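PDB 6WB6: transferrin from Manduca sexta, which binds a single ferric ion together with a carbonate anion and serves in iron transport as a secreted glycoprotein. Local coordinates for residues A[357-360]-A[361-364]; A[530-533]-A[534-537]; A[568-571]-A[572-576]; A[652-655]-A[656-660]. All coordinates share one frame; numbering follows the deposited sequence.

Contact 1 (A[357-360]-A[361-364]); sequences VTSN and VALS
Ser359 meets Ala362 in an N-cap: the serine stands just before the first turn of helix 360-375 and its side chain accepts a bond from that turn. From the CA of Ser359 outward, CB passes loosely by Val361 CG1, and the hydroxyl does the work. OG lies between the backbone N and the carbonyl carbon of its own residue (chi1 74°), a torsion that turns it over the start of the helix. There Ser359 OG accepts the N-H of Ala362 at 3.1 Å, in a fairly straight bond of 162°. The same oxygen also presses on two methyl groups, Val361 CG1 at 3.2 Å and Ala362 CB at 3.3 Å, so the cap is packed as well as bonded. Were the serine an alanine, the Ala362 N-H would probably be left without its capping acceptor.

Val357, the last residue of strand 352-357, packs on the inner side of the same turn. Its CB rests on Ala362 CB at 3.8 Å, while CG2 reaches past it to the backbone of Leu363, 3.6 Å from Leu363 N. Beyond the two segments, Val361 and Ser364 touch Phe624, and Leu363 lies against strand 381-386, to which Val357 is also joined by backbone bonds. The strand thus runs into the helix through a short capped loop. Regular helical bonding begins with Leu363 N on Ser359 O at 2.7 Å and continues with Ser364 N, which gives its hydrogen to Asn360 O at 2.9 Å.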
ATOM      1  N   VAL A 357       5.596   0.503 -18.425  1.00 24.05           N
ATOM      2  CA  VAL A 357       5.536   1.949 -18.295  1.00 20.98           C
ATOM      3  C   VAL A 357       5.791   2.571 -19.664  1.00 25.72           C
ATOM      4  O   VAL A 357       6.397   1.961 -20.545  1.00 22.17           O
ATOM      5  CB  VAL A 357       6.563   2.463 -17.273  1.00 24.59           C
ATOM      6  CG1 VAL A 357       6.351   1.791 -15.925  1.00 29.94           C
ATOM      7  CG2 VAL A 357       7.958   2.185 -17.769  1.00 24.31           C
ATOM      8  N   THR A 358       5.338   3.813 -19.826  1.00 22.59           N
ATOM      9  CA  THR A 358       5.367   4.475 -21.125  1.00 30.96           C
ATOM     10  C   THR A 358       6.282   5.690 -21.177  1.00 31.16           C
ATOM     11  O   THR A 358       6.176   6.467 -22.127  1.00 29.09           O
ATOM     12  CB  THR A 358       3.968   4.926 -21.539  1.00 24.74           C
ATOM     13  OG1 THR A 358       3.424   5.783 -20.534  1.00 32.58           O
ATOM     14  CG2 THR A 358       3.043   3.739 -21.736  1.00 29.69           C
ATOM     15  N   SER A 359       7.176   5.879 -20.211  1.00 22.73           N
ATOM     16  CA  SER A 359       8.089   7.010 -20.290  1.00 23.55           C
ATOM     17  C   SER A 359       9.302   6.734 -19.423  1.00 25.98           C
ATOM     18  O   SER A 359       9.271   5.869 -18.538  1.00 18.98           O
ATOM     19  CB  SER A 359       7.404   8.306 -19.862  1.00 22.37           C
ATOM     20  OG  SER A 359       7.224   8.352 -18.467  1.00 26.32           O
ATOM     21  N   ASN A 360      10.378   7.499 -19.701  1.00 19.84           N
ATOM     22  CA  ASN A 360      11.611   7.381 -18.934  1.00 20.11           C
ATOM     23  C   ASN A 360      11.395   7.775 -17.475  1.00 21.99           C
ATOM     24  O   ASN A 360      11.973   7.164 -16.568  1.00 17.33           O
ATOM     25  CB  ASN A 360      12.728   8.254 -19.531  1.00 25.16           C
ATOM     26  CG  ASN A 360      13.193   7.777 -20.887  1.00 28.61           C
ATOM     27  OD1 ASN A 360      13.009   6.624 -21.247  1.00 30.30           O
ATOM     28  ND2 ASN A 360      13.814   8.674 -21.644  1.00 40.14           N
ATOM     29  N   VAL A 361      10.626   8.835 -17.228  1.00 22.93           N
ATOM     30  CA  VAL A 361      10.363   9.201 -15.844  1.00 27.62           C
ATOM     31  C   VAL A 361       9.584   8.084 -15.160  1.00 20.39           C
ATOM     32  O   VAL A 361       9.922   7.660 -14.056  1.00 17.83           O
ATOM     33  CB  VAL A 361       9.632  10.555 -15.745  1.00 19.18           C
ATOM     34  CG1 VAL A 361       8.343  10.560 -16.477  1.00 24.47           C
ATOM     35  CG2 VAL A 361       9.374  10.895 -14.287  1.00 25.32           C
ATOM     36  N   ALA A 362       8.548   7.570 -15.820  1.00 22.23           N
ATOM     37  CA  ALA A 362       7.794   6.464 -15.236  1.00 20.15           C
ATOM     38  C   ALA A 362       8.677   5.247 -15.013  1.00 22.47           C
ATOM     39  O   ALA A 362       8.597   4.598 -13.960  1.00 18.93           O
ATOM     40  CB  ALA A 362       6.615   6.131 -16.122  1.00 15.36           C
ATOM     41  N   LEU A 363       9.546   4.931 -15.973  1.00 18.22           N
ATOM     42  CA  LEU A 363      10.531   3.882 -15.741  1.00 17.51           C
ATOM     43  C   LEU A 363      11.331   4.142 -14.465  1.00 23.96           C
ATOM     44  O   LEU A 363      11.596   3.227 -13.685  1.00 16.06           O
ATOM     45  CB  LEU A 363      11.485   3.773 -16.919  1.00 24.14           C
ATOM     46  CG  LEU A 363      12.529   2.672 -16.820  1.00 23.77           C
ATOM     47  CD1 LEU A 363      11.858   1.352 -16.664  1.00 20.66           C
ATOM     48  CD2 LEU A 363      13.424   2.682 -18.081  1.00 28.41           C
ATOM     49  N   SER A 364      11.796   5.375 -14.271  1.00 25.42           N
ATOM     50  CA  SER A 364      12.608   5.626 -13.093  1.00 19.10           C
ATOM     51  C   SER A 364      11.766   5.558 -11.824  1.00 15.54           C
ATOM     52  O   SER A 364      12.262   5.105 -10.790  1.00 17.85           O
ATOM     53  CB  SER A 364      13.313   6.968 -13.208  1.00 29.11           C
ATOM     54  OG  SER A 364      12.369   7.972 -13.489  1.00 38.64           O
TER

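Contact 2 (A[530-533]-A[534-537]); sequences AWKC and LEED
The carboxylates of Glu535 and Glu536 meet the side chain of Lys532 in different ways, the first at its OE2 end and the second over a face. Lys532 NZ comes at Glu535 OE2 obliquely, from one side of the carboxylate plane, and stands 3.4 Å from that oxygen in a salt bridge whose hydrogen bond is weak. Lys532 CD comes from the same side of the plane, 3.7 Å from Glu535 OE2. Over the Glu536 carboxylate it is carbon that arrives, Lys532 CG coming within 3.9 Å of Glu536 OE2. The charged ends of this second pair do not meet, and Glu536 OE1 turns instead to a salt bridge with Arg538. The third flat group, the indole of Trp531, swings away from the helix end and stacks on the ring of His551.

These groups line helix 530-535 and the residue just after it, in the second transferrin-like half of the chain, where the disulfide of Cys533 ties the helix to Cys460. Its spine is a run of backbone bonds, the closing one from Glu536 N to Lys532 O at 3.0 Å. A bend at chi2 (67°) folds the lysine chain back, so that Lys532 and Glu535 run side by side and point the same way. Glu535, extended throughout, needs no bend to match it. At Glu536 the backbone leaves the helix, and Asp537 adopts a left-handed conformation with phi 53°. Asp537 OD1 forms a salt bridge with Lys443, whose NZ also gives a hydrogen bond to Glu535 O.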
ATOM      1  N   ALA A 530     -21.693  22.434 -17.218  1.00 32.13           N
ATOM      2  CA  ALA A 530     -22.902  21.741 -16.793  1.00 30.49           C
ATOM      3  C   ALA A 530     -23.517  22.411 -15.568  1.00 29.89           C
ATOM      4  O   ALA A 530     -24.747  22.464 -15.434  1.00 25.65           O
ATOM      5  CB  ALA A 530     -22.579  20.266 -16.513  1.00 23.85           C
ATOM      6  N   TRP A 531     -22.679  22.949 -14.682  1.00 28.86           N
ATOM      7  CA  TRP A 531     -23.198  23.604 -13.489  1.00 28.56           C
ATOM      8  C   TRP A 531     -23.839  24.951 -13.826  1.00 28.68           C
ATOM      9  O   TRP A 531     -24.867  25.301 -13.243  1.00 34.51           O
ATOM     10  CB  TRP A 531     -22.100  23.762 -12.423  1.00 26.67           C
ATOM     11  CG  TRP A 531     -20.698  24.011 -12.944  1.00 31.08           C
ATOM     12  CD1 TRP A 531     -20.068  25.214 -13.073  1.00 32.48           C
ATOM     13  CD2 TRP A 531     -19.760  23.019 -13.388  1.00 37.77           C
ATOM     14  NE1 TRP A 531     -18.797  25.035 -13.573  1.00 37.11           N
ATOM     15  CE2 TRP A 531     -18.582  23.696 -13.770  1.00 36.01           C
ATOM     16  CE3 TRP A 531     -19.805  21.628 -13.501  1.00 29.87           C
ATOM     17  CZ2 TRP A 531     -17.466  23.027 -14.266  1.00 34.36           C
ATOM     18  CZ3 TRP A 531     -18.698  20.966 -13.982  1.00 38.27           C
ATOM     19  CH2 TRP A 531     -17.542  21.666 -14.361  1.00 42.65           C
ATOM     20  N   LYS A 532     -23.282  25.710 -14.785  1.00 25.04           N
ATOM     21  CA  LYS A 532     -23.973  26.931 -15.214  1.00 29.43           C
ATOM     22  C   LYS A 532     -25.233  26.593 -15.985  1.00 33.33           C
ATOM     23  O   LYS A 532     -26.259  27.272 -15.849  1.00 31.89           O
ATOM     24  CB  LYS A 532     -23.071  27.803 -16.085  1.00 34.28           C
ATOM     25  CG  LYS A 532     -23.295  29.300 -15.914  1.00 39.74           C
ATOM     26  CD  LYS A 532     -22.881  29.754 -14.519  1.00 39.04           C
ATOM     27  CE  LYS A 532     -23.040  31.256 -14.343  1.00 53.87           C
ATOM     28  NZ  LYS A 532     -22.903  31.638 -12.910  1.00 63.81           N
ATOM     29  N   CYS A 533     -25.164  25.543 -16.806  1.00 28.99           N
ATOM     30  CA  CYS A 533     -26.301  25.138 -17.616  1.00 22.87           C
ATOM     31  C   CYS A 533     -27.448  24.666 -16.727  1.00 32.41           C
ATOM     32  O   CYS A 533     -28.613  24.996 -16.980  1.00 29.32           O
ATOM     33  CB  CYS A 533     -25.823  24.068 -18.604  1.00 32.79           C
ATOM     34  SG  CYS A 533     -27.051  23.228 -19.599  1.00 34.75           S
ATOM     35  N   LEU A 534     -27.137  23.951 -15.644  1.00 28.13           N
ATOM     36  CA  LEU A 534     -28.194  23.537 -14.723  1.00 29.27           C
ATOM     37  C   LEU A 534     -28.748  24.732 -13.963  1.00 36.49           C
ATOM     38  O   LEU A 534     -29.963  24.957 -13.948  1.00 28.65           O
ATOM     39  CB  LEU A 534     -27.683  22.477 -13.742  1.00 31.24           C
ATOM     40  CG  LEU A 534     -28.793  21.617 -13.112  1.00 24.31           C
ATOM     41  CD1 LEU A 534     -29.555  20.781 -14.178  1.00 32.95           C
ATOM     42  CD2 LEU A 534     -28.236  20.699 -12.052  1.00 27.31           C
ATOM     43  N   GLU A 535     -27.867  25.500 -13.312  1.00 34.30           N
ATOM     44  CA  GLU A 535     -28.239  26.723 -12.609  1.00 35.78           C
ATOM     45  C   GLU A 535     -29.192  27.609 -13.412  1.00 36.28           C
ATOM     46  O   GLU A 535     -30.170  28.110 -12.846  1.00 30.74           O
ATOM     47  CB  GLU A 535     -26.979  27.519 -12.233  1.00 29.34           C
ATOM     48  CG  GLU A 535     -27.275  28.873 -11.596  1.00 39.74           C
ATOM     49  CD  GLU A 535     -26.012  29.647 -11.206  1.00 47.42           C
ATOM     50  OE1 GLU A 535     -26.143  30.711 -10.576  1.00 45.12           O
ATOM     51  OE2 GLU A 535     -24.897  29.194 -11.526  1.00 59.76           O
ATOM     52  N   GLU A 536     -28.930  27.812 -14.717  1.00 33.72           N
ATOM     53  CA  GLU A 536     -29.732  28.705 -15.565  1.00 41.95           C
ATOM     54  C   GLU A 536     -30.936  28.016 -16.218  1.00 39.03           C
ATOM     55  O   GLU A 536     -31.509  28.561 -17.173  1.00 36.46           O
ATOM     56  CB  GLU A 536     -28.859  29.331 -16.663  1.00 35.74           C
ATOM     57  CG  GLU A 536     -27.810  30.331 -16.150  1.00 32.36           C
ATOM     58  CD  GLU A 536     -26.932  30.885 -17.261  1.00 37.72           C
ATOM     59  OE1 GLU A 536     -27.103  30.470 -18.424  1.00 34.72           O
ATOM     60  OE2 GLU A 536     -26.083  31.756 -16.975  1.00 37.18           O
ATOM     61  N   ASP A 537     -31.308  26.830 -15.741  1.00 31.60           N
ATOM     62  CA  ASP A 537     -32.455  26.064 -16.237  1.00 33.73           C
ATOM     63  C   ASP A 537     -32.401  25.858 -17.752  1.00 35.88           C
ATOM     64  O   ASP A 537     -33.430  25.634 -18.406  1.00 35.74           O
ATOM     65  CB  ASP A 537     -33.766  26.725 -15.815  1.00 31.72           C
ATOM     66  CG  ASP A 537     -33.942  26.737 -14.302  1.00 33.78           C
ATOM     67  OD1 ASP A 537     -33.194  26.017 -13.613  1.00 35.74           O
ATOM     68  OD2 ASP A 537     -34.822  27.456 -13.801  1.00 42.94           O
TER

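Contact 3 (A[568-571]-A[572-576]); sequences GRDV and LSSFA
Two hydrogen bonds from Ser574 converge on one backbone oxygen, Val571 O. The main-chain donor, Ser574 N, lies 3.1 Å from Val571 O and approaches from well above the carbonyl plane. The side-chain donor, Ser574 OG, is 3.0 Å from Val571 O and comes in the carbonyl plane, on a lone pair. Gripped in these two directions, the carbonyl should have little freedom to turn. The hydroxyl gets there because OG sits between the backbone N and the carbonyl carbon of Ser574 (chi1 78°). A further bond, within the first segment, joins Val571 N to Asp570 OD1 through the lone pair turned away from OD2.

A close polar contact without a hydrogen bond comes next. The same Ser574 OG lies over the face of the Asp570 carboxylate, 3.1 Å from Asp570 CG and nearly above it. Its approach to Asp570 OD1, at 3.4 Å, has too poor an angle for a hydrogen bond. The opposite charge for the acid is supplied by Arg564, which forms a salt bridge with Asp570 OD2.

Van der Waals contacts complete the contact. Val571 CG2 leans over the turn to touch Ser573 OG at 3.4 Å, and it passes Ser574 CB at 4.0 Å. Underneath, Leu572 and Phe575 pack on strand 557-560, and Phe575 also reaches strand 437-443.

The bond from residue four back to residue one, with helical angles at Leu572 and a near-zero psi at Ser573, defines a type I beta turn, here leading the chain away from strand 569-570, the antiparallel partner of strand 557-560.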
ATOM      1  N   GLY A 568     -35.801   8.063  -7.699  1.00 27.91           N
ATOM      2  CA  GLY A 568     -35.698   9.047  -6.641  1.00 36.55           C
ATOM      3  C   GLY A 568     -34.335   9.727  -6.587  1.00 29.17           C
ATOM      4  O   GLY A 568     -33.551   9.720  -7.541  1.00 29.04           O
ATOM      5  N   ARG A 569     -34.056  10.315  -5.432  1.00 34.03           N
ATOM      6  CA  ARG A 569     -32.988  11.292  -5.281  1.00 26.53           C
ATOM      7  C   ARG A 569     -32.212  11.030  -4.007  1.00 28.61           C
ATOM      8  O   ARG A 569     -32.768  10.550  -3.025  1.00 26.77           O
ATOM      9  CB  ARG A 569     -33.546  12.710  -5.205  1.00 32.40           C
ATOM     10  CG  ARG A 569     -33.984  13.276  -6.523  1.00 38.25           C
ATOM     11  CD  ARG A 569     -35.220  14.115  -6.362  1.00 40.25           C
ATOM     12  NE  ARG A 569     -35.650  14.592  -7.666  1.00 33.70           N
ATOM     13  CZ  ARG A 569     -35.426  15.808  -8.136  1.00 30.62           C
ATOM     14  NH1 ARG A 569     -34.792  16.709  -7.410  1.00 30.46           N
ATOM     15  NH2 ARG A 569     -35.854  16.123  -9.344  1.00 39.80           N
ATOM     16  N   ASP A 570     -30.934  11.392  -4.012  1.00 29.80           N
ATOM     17  CA  ASP A 570     -30.131  11.332  -2.796  1.00 33.94           C
ATOM     18  C   ASP A 570     -29.112  12.467  -2.821  1.00 35.54           C
ATOM     19  O   ASP A 570     -28.908  13.116  -3.849  1.00 40.88           O
ATOM     20  CB  ASP A 570     -29.452   9.979  -2.655  1.00 30.28           C
ATOM     21  CG  ASP A 570     -29.177   9.626  -1.219  1.00 30.93           C
ATOM     22  OD1 ASP A 570     -28.927  10.549  -0.414  1.00 32.50           O
ATOM     23  OD2 ASP A 570     -29.225   8.429  -0.898  1.00 33.34           O
ATOM     24  N   VAL A 571     -28.470  12.709  -1.667  1.00 27.76           N
ATOM     25  CA  VAL A 571     -27.583  13.878  -1.545  1.00 34.40           C
ATOM     26  C   VAL A 571     -26.369  13.767  -2.465  1.00 35.37           C
ATOM     27  O   VAL A 571     -25.991  12.682  -2.932  1.00 27.70           O
ATOM     28  CB  VAL A 571     -27.111  14.075  -0.097  1.00 29.42           C
ATOM     29  CG1 VAL A 571     -28.255  14.493   0.776  1.00 30.02           C
ATOM     30  CG2 VAL A 571     -26.431  12.814   0.413  1.00 33.82           C
ATOM     31  N   LEU A 572     -25.704  14.918  -2.664  1.00 27.61           N
ATOM     32  CA  LEU A 572     -24.530  14.977  -3.534  1.00 32.77           C
ATOM     33  C   LEU A 572     -23.444  13.998  -3.105  1.00 27.58           C
ATOM     34  O   LEU A 572     -22.713  13.478  -3.952  1.00 30.29           O
ATOM     35  CB  LEU A 572     -23.952  16.400  -3.571  1.00 31.81           C
ATOM     36  CG  LEU A 572     -24.812  17.591  -4.040  1.00 32.64           C
ATOM     37  CD1 LEU A 572     -23.937  18.831  -4.258  1.00 23.50           C
ATOM     38  CD2 LEU A 572     -25.593  17.280  -5.302  1.00 30.04           C
ATOM     39  N   SER A 573     -23.311  13.736  -1.807  1.00 32.32           N
ATOM     40  CA  SER A 573     -22.209  12.908  -1.323  1.00 34.02           C
ATOM     41  C   SER A 573     -22.483  11.415  -1.429  1.00 32.11           C
ATOM     42  O   SER A 573     -21.586  10.617  -1.136  1.00 33.84           O
ATOM     43  CB  SER A 573     -21.889  13.259   0.129  1.00 34.16           C
ATOM     44  OG  SER A 573     -23.039  13.097   0.941  1.00 34.77           O
ATOM     45  N   SER A 574     -23.682  11.012  -1.839  1.00 32.44           N
ATOM     46  CA  SER A 574     -24.030   9.603  -1.911  1.00 39.43           C
ATOM     47  C   SER A 574     -23.875   9.041  -3.311  1.00 33.20           C
ATOM     48  O   SER A 574     -24.333   7.924  -3.566  1.00 29.53           O
ATOM     49  CB  SER A 574     -25.464   9.381  -1.427  1.00 34.98           C
ATOM     50  OG  SER A 574     -26.373   9.749  -2.443  1.00 40.38           O
ATOM     51  N   PHE A 575     -23.207   9.769  -4.205  1.00 30.35           N
ATOM     52  CA  PHE A 575     -23.028   9.343  -5.591  1.00 31.73           C
ATOM     53  C   PHE A 575     -22.696   7.859  -5.732  1.00 25.64           C
ATOM     54  O   PHE A 575     -23.165   7.221  -6.681  1.00 23.14           O
ATOM     55  CB  PHE A 575     -21.947  10.197  -6.270  1.00 29.09           C
ATOM     56  CG  PHE A 575     -20.622  10.164  -5.579  1.00 29.39           C
ATOM     57  CD1 PHE A 575     -20.336  11.048  -4.565  1.00 31.29           C
ATOM     58  CD2 PHE A 575     -19.659   9.238  -5.946  1.00 34.19           C
ATOM     59  CE1 PHE A 575     -19.115  11.015  -3.916  1.00 36.47           C
ATOM     60  CE2 PHE A 575     -18.438   9.204  -5.316  1.00 29.08           C
ATOM     61  CZ  PHE A 575     -18.160  10.091  -4.297  1.00 27.87           C
ATOM     62  N   ALA A 576     -21.929   7.276  -4.798  1.00 24.19           N
ATOM     63  CA  ALA A 576     -21.564   5.866  -4.939  1.00 28.38           C
ATOM     64  C   ALA A 576     -22.777   4.936  -4.983  1.00 29.33           C
ATOM     65  O   ALA A 576     -22.638   3.798  -5.426  1.00 22.31           O
ATOM     66  CB  ALA A 576     -20.633   5.411  -3.814  1.00 29.93           C
TER

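Contact 4 (A[652-655]-A[656-660]); sequences TIHD and VISSC
Val656 and Ile657 pack against the carbonyls one turn back, on the dense side of helix 644-659. Val656 CG2 presses on Thr652 O at 3.3 Å, while Ile657 CG1 comes to 3.2 Å from Ile653 O. Both carbonyls are already used by the helix: Val656 N bonds to Thr652 O at 2.9 Å, nearly along the C=O axis, and Ile657 N bonds to Ile653 O. The branches of the two isoleucines meet only loosely, Ile653 CG2 lying 4.4 Å from Ile657 CG1.

On the other side, with Asp655, Ser658 and Ser659 at the surface, the side chains are held more lightly, although the backbone bonds stay short, Ser658 N lying 2.7 Å from His654 O. His654, with CG anti to its backbone nitrogen (chi1 175°), extends forward along the helix and brings its ring under the next serine. Ser658 OG stands 3.2 Å above one face of the ring, toward its rim, and is 3.3 Å from His654 NE2. Next to this, Ser659 OG makes a weak bond of 3.4 Å to Asp655 O. With an alanine in place of His654, the Ser658 hydroxyl would probably lose the ring it rests on, and a gap would open toward Ala413 and Ala414.

Those alanines belong to helix 411-419, on which the imidazole packs; helix 467-479 receives Val656 and Ile653 through Phe475, and a disulfide from Cys660 fixes the chain near its C terminus to Cys488, at the start of helix 488-495.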
ATOM      1  N   THR A 652     -19.915  -3.890 -21.638  1.00 21.33           N
ATOM      2  CA  THR A 652     -21.205  -3.698 -22.288  1.00 30.40           C
ATOM      3  C   THR A 652     -21.363  -2.248 -22.716  1.00 33.55           C
ATOM      4  O   THR A 652     -21.790  -1.966 -23.843  1.00 28.52           O
ATOM      5  CB  THR A 652     -22.353  -4.127 -21.362  1.00 31.50           C
ATOM      6  OG1 THR A 652     -22.146  -5.487 -20.946  1.00 36.41           O
ATOM      7  CG2 THR A 652     -23.707  -4.031 -22.074  1.00 25.60           C
ATOM      8  N   ILE A 653     -20.981  -1.315 -21.841  1.00 23.66           N
ATOM      9  CA  ILE A 653     -21.060   0.098 -22.187  1.00 23.71           C
ATOM     10  C   ILE A 653     -20.270   0.379 -23.460  1.00 31.40           C
ATOM     11  O   ILE A 653     -20.778   0.987 -24.410  1.00 32.25           O
ATOM     12  CB  ILE A 653     -20.565   0.953 -21.015  1.00 24.69           C
ATOM     13  CG1 ILE A 653     -21.618   0.907 -19.891  1.00 26.70           C
ATOM     14  CG2 ILE A 653     -20.263   2.357 -21.503  1.00 25.76           C
ATOM     15  CD1 ILE A 653     -21.194   1.599 -18.579  1.00 32.33           C
ATOM     16  N   HIS A 654     -19.008  -0.046 -23.490  1.00 27.55           N
ATOM     17  CA  HIS A 654     -18.198   0.103 -24.693  1.00 29.05           C
ATOM     18  C   HIS A 654     -18.850  -0.559 -25.904  1.00 39.30           C
ATOM     19  O   HIS A 654     -18.800  -0.014 -27.014  1.00 27.90           O
ATOM     20  CB  HIS A 654     -16.825  -0.494 -24.451  1.00 30.36           C
ATOM     21  CG  HIS A 654     -15.944  -0.501 -25.653  1.00 24.14           C
ATOM     22  ND1 HIS A 654     -15.310   0.631 -26.119  1.00 34.67           N
ATOM     23  CD2 HIS A 654     -15.569  -1.508 -26.476  1.00 28.23           C
ATOM     24  CE1 HIS A 654     -14.587   0.322 -27.183  1.00 25.31           C
ATOM     25  NE2 HIS A 654     -14.738  -0.967 -27.428  1.00 30.64           N
ATOM     26  N   ASP A 655     -19.457  -1.742 -25.720  1.00 32.71           N
ATOM     27  CA  ASP A 655     -20.076  -2.408 -26.862  1.00 32.09           C
ATOM     28  C   ASP A 655     -21.196  -1.555 -27.435  1.00 35.96           C
ATOM     29  O   ASP A 655     -21.298  -1.386 -28.658  1.00 32.08           O
ATOM     30  CB  ASP A 655     -20.600  -3.798 -26.475  1.00 37.91           C
ATOM     31  CG  ASP A 655     -19.538  -4.893 -26.616  1.00 23.75           C
ATOM     32  OD1 ASP A 655     -18.506  -4.672 -27.274  1.00 36.70           O
ATOM     33  OD2 ASP A 655     -19.730  -5.988 -26.061  1.00 37.68           O
ATOM     34  N   VAL A 656     -22.029  -0.981 -26.568  1.00 23.90           N
ATOM     35  CA  VAL A 656     -23.096  -0.105 -27.046  1.00 32.41           C
ATOM     36  C   VAL A 656     -22.508   1.097 -27.782  1.00 38.30           C
ATOM     37  O   VAL A 656     -23.055   1.560 -28.790  1.00 27.16           O
ATOM     38  CB  VAL A 656     -23.986   0.331 -25.869  1.00 26.96           C
ATOM     39  CG1 VAL A 656     -25.072   1.281 -26.349  1.00 43.08           C
ATOM     40  CG2 VAL A 656     -24.598  -0.873 -25.167  1.00 36.66           C
ATOM     41  N   ILE A 657     -21.396   1.631 -27.275  1.00 37.67           N
ATOM     42  CA  ILE A 657     -20.800   2.826 -27.861  1.00 38.23           C
ATOM     43  C   ILE A 657     -20.070   2.494 -29.151  1.00 36.87           C
ATOM     44  O   ILE A 657     -20.032   3.313 -30.075  1.00 43.89           O
ATOM     45  CB  ILE A 657     -19.872   3.477 -26.820  1.00 43.70           C
ATOM     46  CG1 ILE A 657     -20.706   3.955 -25.620  1.00 31.97           C
ATOM     47  CG2 ILE A 657     -19.038   4.620 -27.441  1.00 47.19           C
ATOM     48  CD1 ILE A 657     -21.658   5.064 -25.948  1.00 36.09           C
ATOM     49  N   SER A 658     -19.475   1.307 -29.237  1.00 34.40           N
ATOM     50  CA  SER A 658     -18.908   0.860 -30.501  1.00 46.52           C
ATOM     51  C   SER A 658     -20.003   0.627 -31.528  1.00 45.92           C
ATOM     52  O   SER A 658     -19.821   0.921 -32.717  1.00 52.80           O
ATOM     53  CB  SER A 658     -18.086  -0.408 -30.291  1.00 51.39           C
ATOM     54  OG  SER A 658     -16.769  -0.082 -29.891  1.00 56.58           O
ATOM     55  N   SER A 659     -21.151   0.113 -31.087  1.00 35.34           N
ATOM     56  CA  SER A 659     -22.288  -0.027 -31.988  1.00 48.57           C
ATOM     57  C   SER A 659     -22.671   1.316 -32.600  1.00 49.24           C
ATOM     58  O   SER A 659     -22.749   1.451 -33.828  1.00 55.18           O
ATOM     59  CB  SER A 659     -23.476  -0.638 -31.251  1.00 45.66           C
ATOM     60  OG  SER A 659     -23.388  -2.053 -31.265  1.00 46.39           O
ATOM     61  N   CYS A 660     -22.920   2.320 -31.756  1.00 44.39           N
ATOM     62  CA  CYS A 660     -23.170   3.678 -32.226  1.00 51.55           C
ATOM     63  C   CYS A 660     -22.014   4.248 -33.040  1.00 54.44           C
ATOM     64  O   CYS A 660     -22.145   5.359 -33.566  1.00 57.39           O
ATOM     65  CB  CYS A 660     -23.428   4.610 -31.043  1.00 49.87           C
ATOM     66  SG  CYS A 660     -24.668   4.027 -29.879  1.00 73.60           S
TER

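Overall arrangement
From the N terminus, the four contacts follow in series through the second transferrin-like half, none enclosing or crossing another. Each closes only a turn of consecutive residues. Contact 1 starts helix 360-375 directly after strand 352-357. Contact 2 ends helix 530-535 ahead of strand 542-545, and contact 3 turns the chain out of strand 569-570. Contact 4 finishes helix 644-659, the last of the chain. Contacts 2 and 3 are the closest pair, their centres about 18 Å apart, and share neighbours: Tyr557 touches Leu534 and Leu572, while Lys443 bonds to both regions. Contacts 1 and 2 lie farthest apart, about 41 Å between centres.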